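Local coordinates for protein Agap007691-pb (Anopheles gambiae, PDB 5C98) that is of unknown function but belongs to the serpin family, and may act as an inhibitor of serine-type endopeptidases, at residues L250-I253 and V254-T258; H45-L48 and A49-F53; S111-E114 and R115-R119. One frame throughout, in Å; residues are numbered along the deposited sequence. Where two conformers were deposited one is given.

Contact 1 of 3, residues L250-I253 and V254-T258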
loop_
_atom_site.group_PDB
_atom_site.type_symbol
_atom_site.label_atom_id
_atom_site.label_comp_id
_atom_site.label_asym_id
_atom_site.label_seq_id
_atom_site.Cartn_x
_atom_site.Cartn_y
_atom_site.Cartn_z
ATOM N N LEU A 250 -7.933 14.793 -11.494
ATOM C CA LEU A 250 -7.049 14.081 -10.582
ATOM C C LEU A 250 -5.935 13.374 -11.334
ATOM O O LEU A 250 -4.803 13.354 -10.872
ATOM C CB LEU A 250 -7.846 13.129 -9.701
ATOM C CG LEU A 250 -6.978 12.336 -8.722
ATOM C CD1 LEU A 250 -6.239 13.246 -7.732
ATOM C CD2 LEU A 250 -7.827 11.322 -7.961
ATOM N N ARG A 251 -6.218 12.835 -12.521
ATOM C CA ARG A 251 -5.175 12.133 -13.268
ATOM C C ARG A 251 -3.970 13.028 -13.515
ATOM O O ARG A 251 -2.825 12.546 -13.538
ATOM C CB ARG A 251 -5.722 11.648 -14.600
ATOM C CG ARG A 251 -4.800 10.750 -15.375
ATOM C CD ARG A 251 -5.461 10.341 -16.684
ATOM N NE ARG A 251 -5.648 11.500 -17.559
ATOM C CZ ARG A 251 -6.758 12.230 -17.642
ATOM N NH1 ARG A 251 -7.827 11.942 -16.913
ATOM N NH2 ARG A 251 -6.795 13.265 -18.466
ATOM N N GLN A 252 -4.191 14.334 -13.695
ATOM C CA GLN A 252 -3.061 15.228 -13.913
ATOM C C GLN A 252 -2.160 15.302 -12.683
ATOM O O GLN A 252 -0.932 15.330 -12.799
ATOM C CB GLN A 252 -3.562 16.625 -14.283
ATOM C CG GLN A 252 -2.457 17.564 -14.710
ATOM C CD GLN A 252 -2.951 18.978 -14.940
ATOM O OE1 GLN A 252 -4.006 19.194 -15.541
ATOM N NE2 GLN A 252 -2.190 19.951 -14.457
ATOM N N ILE A 253 -2.746 15.348 -11.488
ATOM C CA ILE A 253 -1.949 15.366 -10.268
ATOM C C ILE A 253 -1.209 14.046 -10.114
ATOM O O ILE A 253 -0.019 14.011 -9.801
ATOM C CB ILE A 253 -2.860 15.635 -9.049
ATOM C CG1 ILE A 253 -3.208 17.127 -8.891
ATOM C CG2 ILE A 253 -2.192 15.194 -7.738
ATOM C CD1 ILE A 253 -3.948 17.769 -10.007
ATOM N N VAL A 254 -1.914 12.934 -10.299
ATOM C CA VAL A 254 -1.315 11.627 -10.085
ATOM C C VAL A 254 -0.140 11.429 -11.033
ATOM O O VAL A 254 0.918 10.934 -10.633
ATOM C CB VAL A 254 -2.357 10.523 -10.315
ATOM C CG1 VAL A 254 -1.678 9.121 -10.357
ATOM C CG2 VAL A 254 -3.409 10.561 -9.255
ATOM N N ASN A 255 -0.295 11.841 -12.295
ATOM C CA ASN A 255 0.787 11.621 -13.243
ATOM C C ASN A 255 1.915 12.627 -13.073
ATOM O O ASN A 255 3.073 12.335 -13.408
ATOM C CB ASN A 255 0.241 11.650 -14.657
ATOM C CG ASN A 255 -0.409 10.353 -15.024
ATOM O OD1 ASN A 255 0.068 9.286 -14.637
ATOM N ND2 ASN A 255 -1.499 10.427 -15.773
ATOM N N SER A 256 1.624 13.801 -12.550
ATOM C CA SER A 256 2.618 14.858 -12.414
ATOM C C SER A 256 3.521 14.682 -11.201
ATOM O O SER A 256 4.691 15.081 -11.240
ATOM C CB SER A 256 1.913 16.209 -12.287
ATOM O OG SER A 256 1.285 16.616 -13.497
ATOM N N ILE A 257 3.002 14.099 -10.115
ATOM C CA ILE A 257 3.665 14.233 -8.827
ATOM C C ILE A 257 4.991 13.475 -8.811
ATOM O O ILE A 257 5.097 12.328 -9.260
ATOM C CB ILE A 257 2.727 13.786 -7.694
ATOM C CG1 ILE A 257 3.314 14.200 -6.335
ATOM C CG2 ILE A 257 2.444 12.312 -7.807
ATOM C CD1 ILE A 257 2.371 13.870 -5.162
ATOM N N THR A 258 6.002 14.115 -8.250
ATOM C CA THR A 258 7.321 13.526 -8.023
ATOM C C THR A 258 7.756 13.780 -6.597
ATOM O O THR A 258 7.180 14.605 -5.883
ATOM C CB THR A 258 8.352 14.176 -8.950
ATOM O OG1 THR A 258 8.559 15.532 -8.538
ATOM C CG2 THR A 258 7.894 14.121 -10.395
HETATM O O HOH W 1 -2.672 12.948 -17.162
HETATM O O HOH W 2 -0.667 18.683 -12.214
#

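Contact 2 of 3, residues H45-L48 and A49-F53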
loop_
_atom_site.group_PDB
_atom_site.type_symbol
_atom_site.label_atom_id
_atom_site.label_comp_id
_atom_site.label_asym_id
_atom_site.label_seq_id
_atom_site.Cartn_x
_atom_site.Cartn_y
_atom_site.Cartn_z
ATOM N N HIS A 45 5.824 -1.883 1.054
ATOM C CA HIS A 45 5.729 -3.264 1.499
ATOM C C HIS A 45 5.902 -4.257 0.350
ATOM O O HIS A 45 6.370 -5.379 0.578
ATOM C CB HIS A 45 4.477 -3.514 2.290
ATOM C CG HIS A 45 4.563 -4.752 3.105
ATOM N ND1 HIS A 45 3.729 -5.828 2.922
ATOM C CD2 HIS A 45 5.394 -5.075 4.114
ATOM C CE1 HIS A 45 4.059 -6.777 3.784
ATOM N NE2 HIS A 45 5.075 -6.347 4.512
ATOM N N VAL A 46 5.546 -3.877 -0.881
ATOM C CA VAL A 46 5.895 -4.702 -2.040
ATOM C C VAL A 46 7.399 -4.961 -2.037
ATOM O O VAL A 46 7.855 -6.100 -2.163
ATOM C CB VAL A 46 5.405 -4.038 -3.343
ATOM C CG1 VAL A 46 6.052 -4.646 -4.589
ATOM C CG2 VAL A 46 3.891 -4.066 -3.461
ATOM N N ARG A 47 8.185 -3.895 -1.892
ATOM C CA ARG A 47 9.645 -3.996 -1.819
ATOM C C ARG A 47 10.080 -4.864 -0.645
ATOM O O ARG A 47 10.927 -5.762 -0.797
ATOM C CB ARG A 47 10.264 -2.585 -1.764
ATOM C CG ARG A 47 11.748 -2.564 -1.404
ATOM C CD ARG A 47 11.951 -2.344 0.078
ATOM N NE ARG A 47 13.374 -2.225 0.411
ATOM C CZ ARG A 47 14.072 -1.102 0.270
ATOM N NH1 ARG A 47 13.497 0.004 -0.182
ATOM N NH2 ARG A 47 15.358 -1.079 0.619
ATOM N N LEU A 48 9.520 -4.616 0.536
ATOM C CA LEU A 48 9.997 -5.343 1.708
ATOM C C LEU A 48 9.686 -6.823 1.598
ATOM O O LEU A 48 10.523 -7.678 1.955
ATOM C CB LEU A 48 9.398 -4.766 2.988
ATOM C CG LEU A 48 9.963 -3.394 3.332
ATOM C CD1 LEU A 48 9.141 -2.789 4.441
ATOM C CD2 LEU A 48 11.444 -3.429 3.756
ATOM N N ALA A 49 8.481 -7.147 1.147
ATOM C CA ALA A 49 8.099 -8.549 1.064
ATOM C C ALA A 49 8.897 -9.262 -0.026
ATOM O O ALA A 49 9.449 -10.343 0.194
ATOM C CB ALA A 49 6.600 -8.692 0.827
ATOM N N LEU A 50 8.976 -8.671 -1.209
ATOM C CA LEU A 50 9.681 -9.330 -2.288
ATOM C C LEU A 50 11.168 -9.467 -1.977
ATOM O O LEU A 50 11.807 -10.430 -2.420
ATOM C CB LEU A 50 9.398 -8.559 -3.581
ATOM C CG LEU A 50 9.719 -9.210 -4.909
ATOM C CD1 LEU A 50 9.164 -10.627 -4.997
ATOM C CD2 LEU A 50 9.181 -8.342 -6.034
ATOM N N SER A 51 11.724 -8.534 -1.226
ATOM C CA SER A 51 13.140 -8.551 -0.878
ATOM C C SER A 51 13.532 -9.809 -0.121
ATOM O O SER A 51 14.716 -10.172 -0.099
ATOM C CB SER A 51 13.471 -7.345 0.010
ATOM O OG SER A 51 13.648 -6.173 -0.745
ATOM N N MET A 52 12.579 -10.457 0.561
ATOM C CA MET A 52 12.892 -11.700 1.274
ATOM C C MET A 52 13.436 -12.747 0.320
ATOM O O MET A 52 14.197 -13.621 0.732
ATOM C CB MET A 52 11.647 -12.243 1.986
ATOM C CG MET A 52 11.034 -11.298 2.990
ATOM S SD MET A 52 9.807 -12.092 4.044
ATOM C CE MET A 52 8.525 -12.439 2.835
ATOM N N PHE A 53 13.049 -12.688 -0.953
ATOM C CA PHE A 53 13.541 -13.665 -1.916
ATOM C C PHE A 53 14.882 -13.283 -2.528
ATOM O O PHE A 53 15.486 -14.104 -3.218
ATOM C CB PHE A 53 12.483 -13.840 -3.007
ATOM C CG PHE A 53 11.216 -14.421 -2.490
ATOM C CD1 PHE A 53 11.060 -15.787 -2.432
ATOM C CD2 PHE A 53 10.211 -13.607 -1.974
ATOM C CE1 PHE A 53 9.897 -16.345 -1.928
ATOM C CE2 PHE A 53 9.047 -14.168 -1.448
ATOM C CZ PHE A 53 8.899 -15.535 -1.432
HETATM O O HOH W 3 14.401 -4.610 1.553
#

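Contact 3 of 3, residues S111-E114 and R115-R119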
loop_
_atom_site.group_PDB
_atom_site.type_symbol
_atom_site.label_atom_id
_atom_site.label_comp_id
_atom_site.label_asym_id
_atom_site.label_seq_id
_atom_site.Cartn_x
_atom_site.Cartn_y
_atom_site.Cartn_z
ATOM N N SER A 111 17.253 -25.889 2.632
ATOM C CA SER A 111 17.634 -25.530 3.995
ATOM C C SER A 111 17.846 -24.034 4.178
ATOM O O SER A 111 17.576 -23.505 5.261
ATOM C CB SER A 111 18.871 -26.322 4.415
ATOM O OG SER A 111 19.912 -26.119 3.475
ATOM N N GLU A 112 18.338 -23.329 3.156
ATOM C CA GLU A 112 18.528 -21.893 3.316
ATOM C C GLU A 112 17.196 -21.155 3.273
ATOM O O GLU A 112 17.008 -20.163 3.988
ATOM C CB GLU A 112 19.507 -21.359 2.271
ATOM C CG GLU A 112 20.958 -21.665 2.647
ATOM C CD GLU A 112 21.445 -20.781 3.789
ATOM O OE1 GLU A 112 21.671 -19.573 3.513
ATOM O OE2 GLU A 112 21.571 -21.286 4.928
ATOM N N PHE A 113 16.256 -21.609 2.436
ATOM C CA PHE A 113 14.924 -21.025 2.457
ATOM C C PHE A 113 14.295 -21.194 3.835
ATOM O O PHE A 113 13.699 -20.257 4.372
ATOM C CB PHE A 113 14.049 -21.690 1.402
ATOM C CG PHE A 113 12.625 -21.202 1.417
ATOM C CD1 PHE A 113 12.258 -20.050 0.755
ATOM C CD2 PHE A 113 11.664 -21.869 2.128
ATOM C CE1 PHE A 113 10.961 -19.575 0.793
ATOM C CE2 PHE A 113 10.355 -21.403 2.150
ATOM C CZ PHE A 113 10.013 -20.252 1.481
ATOM N N GLU A 114 14.410 -22.382 4.413
ATOM C CA GLU A 114 13.859 -22.607 5.746
ATOM C C GLU A 114 14.506 -21.684 6.765
ATOM O O GLU A 114 13.823 -21.080 7.600
ATOM C CB GLU A 114 14.092 -24.059 6.151
ATOM C CG GLU A 114 13.251 -25.074 5.395
ATOM C CD GLU A 114 13.620 -26.514 5.750
ATOM O OE1 GLU A 114 14.785 -26.769 6.155
ATOM O OE2 GLU A 114 12.733 -27.389 5.638
ATOM N N ARG A 115 15.835 -21.567 6.731
ATOM C CA ARG A 115 16.513 -20.698 7.687
ATOM C C ARG A 115 15.995 -19.269 7.563
ATOM O O ARG A 115 15.663 -18.624 8.564
ATOM C CB ARG A 115 18.031 -20.737 7.459
ATOM C CG ARG A 115 18.807 -19.854 8.453
ATOM C CD ARG A 115 20.316 -19.806 8.177
ATOM N NE ARG A 115 20.640 -19.223 6.870
ATOM C CZ ARG A 115 20.789 -17.920 6.618
ATOM N NH1 ARG A 115 20.663 -17.032 7.592
ATOM N NH2 ARG A 115 21.096 -17.501 5.392
ATOM N N LEU A 116 15.908 -18.765 6.336
ATOM C CA LEU A 116 15.540 -17.375 6.136
ATOM C C LEU A 116 14.060 -17.142 6.436
ATOM O O LEU A 116 13.705 -16.174 7.117
ATOM C CB LEU A 116 15.884 -16.944 4.709
ATOM C CG LEU A 116 17.361 -16.763 4.434
ATOM C CD1 LEU A 116 17.554 -16.581 2.941
ATOM C CD2 LEU A 116 17.890 -15.573 5.206
ATOM N N PHE A 117 13.188 -18.018 5.944
ATOM C CA PHE A 117 11.758 -17.751 6.016
ATOM C C PHE A 117 11.123 -18.256 7.297
ATOM O O PHE A 117 10.065 -17.742 7.679
ATOM C CB PHE A 117 11.057 -18.300 4.770
ATOM C CG PHE A 117 11.182 -17.407 3.566
ATOM C CD1 PHE A 117 12.399 -17.235 2.908
ATOM C CD2 PHE A 117 10.085 -16.703 3.087
ATOM C CE1 PHE A 117 12.508 -16.406 1.810
ATOM C CE2 PHE A 117 10.202 -15.863 1.977
ATOM C CZ PHE A 117 11.415 -15.709 1.353
ATOM N N HIS A 118 11.726 -19.234 7.968
ATOM C CA HIS A 118 11.176 -19.731 9.226
ATOM C C HIS A 118 11.848 -19.134 10.438
ATOM O O HIS A 118 11.227 -19.074 11.504
ATOM C CB HIS A 118 11.292 -21.254 9.333
ATOM C CG HIS A 118 10.514 -21.997 8.298
ATOM N ND1 HIS A 118 10.740 -23.327 8.015
ATOM C CD2 HIS A 118 9.501 -21.609 7.491
ATOM C CE1 HIS A 118 9.911 -23.719 7.064
ATOM N NE2 HIS A 118 9.150 -22.694 6.728
ATOM N N ARG A 119 13.115 -18.725 10.313
ATOM C CA ARG A 119 13.919 -18.366 11.472
ATOM C C ARG A 119 14.638 -17.028 11.357
ATOM O O ARG A 119 15.398 -16.690 12.265
ATOM C CB ARG A 119 14.931 -19.492 11.811
ATOM C CG ARG A 119 14.293 -20.905 11.821
ATOM C CD ARG A 119 15.229 -22.032 12.323
ATOM N NE ARG A 119 16.453 -22.148 11.534
ATOM C CZ ARG A 119 16.622 -22.954 10.487
ATOM N NH1 ARG A 119 15.647 -23.746 10.066
ATOM N NH2 ARG A 119 17.789 -22.971 9.858
HETATM O O HOH W 4 16.639 -25.883 8.015
#

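Contact 1 of 3, residues L250-I253 and V254-T258
Val254 N donates to Leu250 O at 3.0 Å and Asn255 N to Arg251 O at 2.9 Å; these i to i+4 bonds run along the short helix 250-256 of the serpin fold. The ladder weakens toward its C-terminal end, where Ile257 N reaches Ile253 O only in a weak bond, N-H...O 134°, and Ile257 is the first residue to leave helical geometry. Thr258 then stands at the N-cap of the following helix, 259-268. On the inner side CG2 of Val254 lies 4.0 Å from CG of Leu250, the two side chains crossing at a slant. This face packs on strands 237-244 and 354-360 and on helix 15-32, with Met355 touching Leu250, Val254 and Ile257. The outer side is polar. ND2 of Asn255 lies 3.3 Å from CG of Arg251, and one water accepts from ND2 and, weakly, from Arg251 NE; the far end of that arginine forms a salt bridge with Glu35. In one of its two conformers Ser256 turns its hydroxyl back along the helix, OG next to its own backbone N (chi1 -70°), and gives a 2.7 Å hydrogen bond from OG to Gln252 O. Ser256 N grips the same oxygen from the other face of the carbonyl plane, and a second water, accepting from Gln252 NE2 at 3.0 Å, donates to Ser256 OG in that conformer.

Contact 2 of 3, residues H45-L48 and A49-F53
Arg47 O is held twice by one residue: in the conformer given, Ser51 OG donates to it at 2.8 Å and Ser51 N at 2.9 Å, from opposite faces of the carbonyl plane. The hydroxyl sits well above that plane, 39° out of it, while the amide is tilted less. With chi1 at -81°, OG lies beside the serine's own backbone N and points back down helix 43-51. This serpin helix packs against strands 95-104 and 169-177 of what corresponds to the main serpin sheet A, and His45 and Ala49 touch both. A water links the two polar side chains. It takes a hydrogen bond from Arg47 NE at 2.8 Å, lying in the guanidinium plane at its edge, and donates to Ser51 OG at 2.9 Å. The arginine chain bends at chi2 (-95°), and beyond the bend NH2 is bonded to Gln81 of helix 75-89. Two residues earlier Ala49 N donates to His45 O at 2.8 Å, and the methyl of Ala49 comes over one face of the imidazole, CB 4.3 Å from CE1. The ring's ND1 is hydrogen-bonded to Ser173 on strand 169-177, which helps set how the ring is turned. Leu48 packs on Leu85 and Leu89 of helix 75-89. Every residue that touches here is buried. In the given conformer the serine hydroxyl both donates and accepts; the guanidinium, very probably charged in any case, bonds to water and Gln81 OE1, which offsets part of the cost of burying it.

Contact 3 of 3, residues S111-E114 and R115-R119
Arg115 grips the carboxylate of Glu112 side-on, NH2 to OE1 at 2.9 Å and NE to OE2 at 3.0 Å, in a two-pronged salt bridge across one turn of helix 111-119. Both acceptors lie close to the guanidinium plane, but the carboxylate is twisted 26° against it: OE1 is met on its syn side, whereas OE2 is approached from above the carboxylate plane. The glutamate curls to get there, bent at chi2 (-74°), and the arginine runs straight before bending at chi3, which leaves the two chains side by side and pointing the same way.

On the buried side Phe113 and Phe117 make an offset stack, centroids 4.3 Å apart and planes 18° from parallel. Their first torsions differ: CG of Phe113 stands anti to the backbone N, that of Phe117 beside it. This brings CE1 of Phe113 over the centre of the Phe117 ring, while CB of Phe117 lies over the Phe113 face in a CH-pi contact. The His118 ring covers the backbone of the preceding turn, its face toward CA of Glu114, 4.3 Å from the centroid. Glu114 itself reaches Arg119 through a water that donates to OE1 at 2.8 Å and accepts from NH1.

Helix 111-119 is the connection in the serpin fold between strands 95-104 and 124-128, which pair in parallel. Its phenylalanines meet both, Phe113 on Val103 and Phe117 on Val101 and Val125, while Leu116 and Phe113 touch Leu56 in the loop after helix 43-51.

Overall arrangement
Contacts 2 and 3 are neighbours, with centres about 15 Å apart. The tail of 49-53 runs into helix 111-119: Met52 O lies 3.4 Å from Phe117 CE1, and Phe53 CZ is 3.7 Å from Phe117 CE2. Phe53 meets the Phe117 ring at an inclined angle of about 50°, so three aromatic rings cluster there. Contact 2 is the more central of the two. Contact 1 stands apart, its centre about 26 Å from that of contact 2 and about 41 Å from that of contact 3, on the opposite side of the chain's centre from the latter. All three are local helical contacts within the serpin fold; residues 335-343, which are not modelled, probably belong to its reactive-centre loop by family comparison.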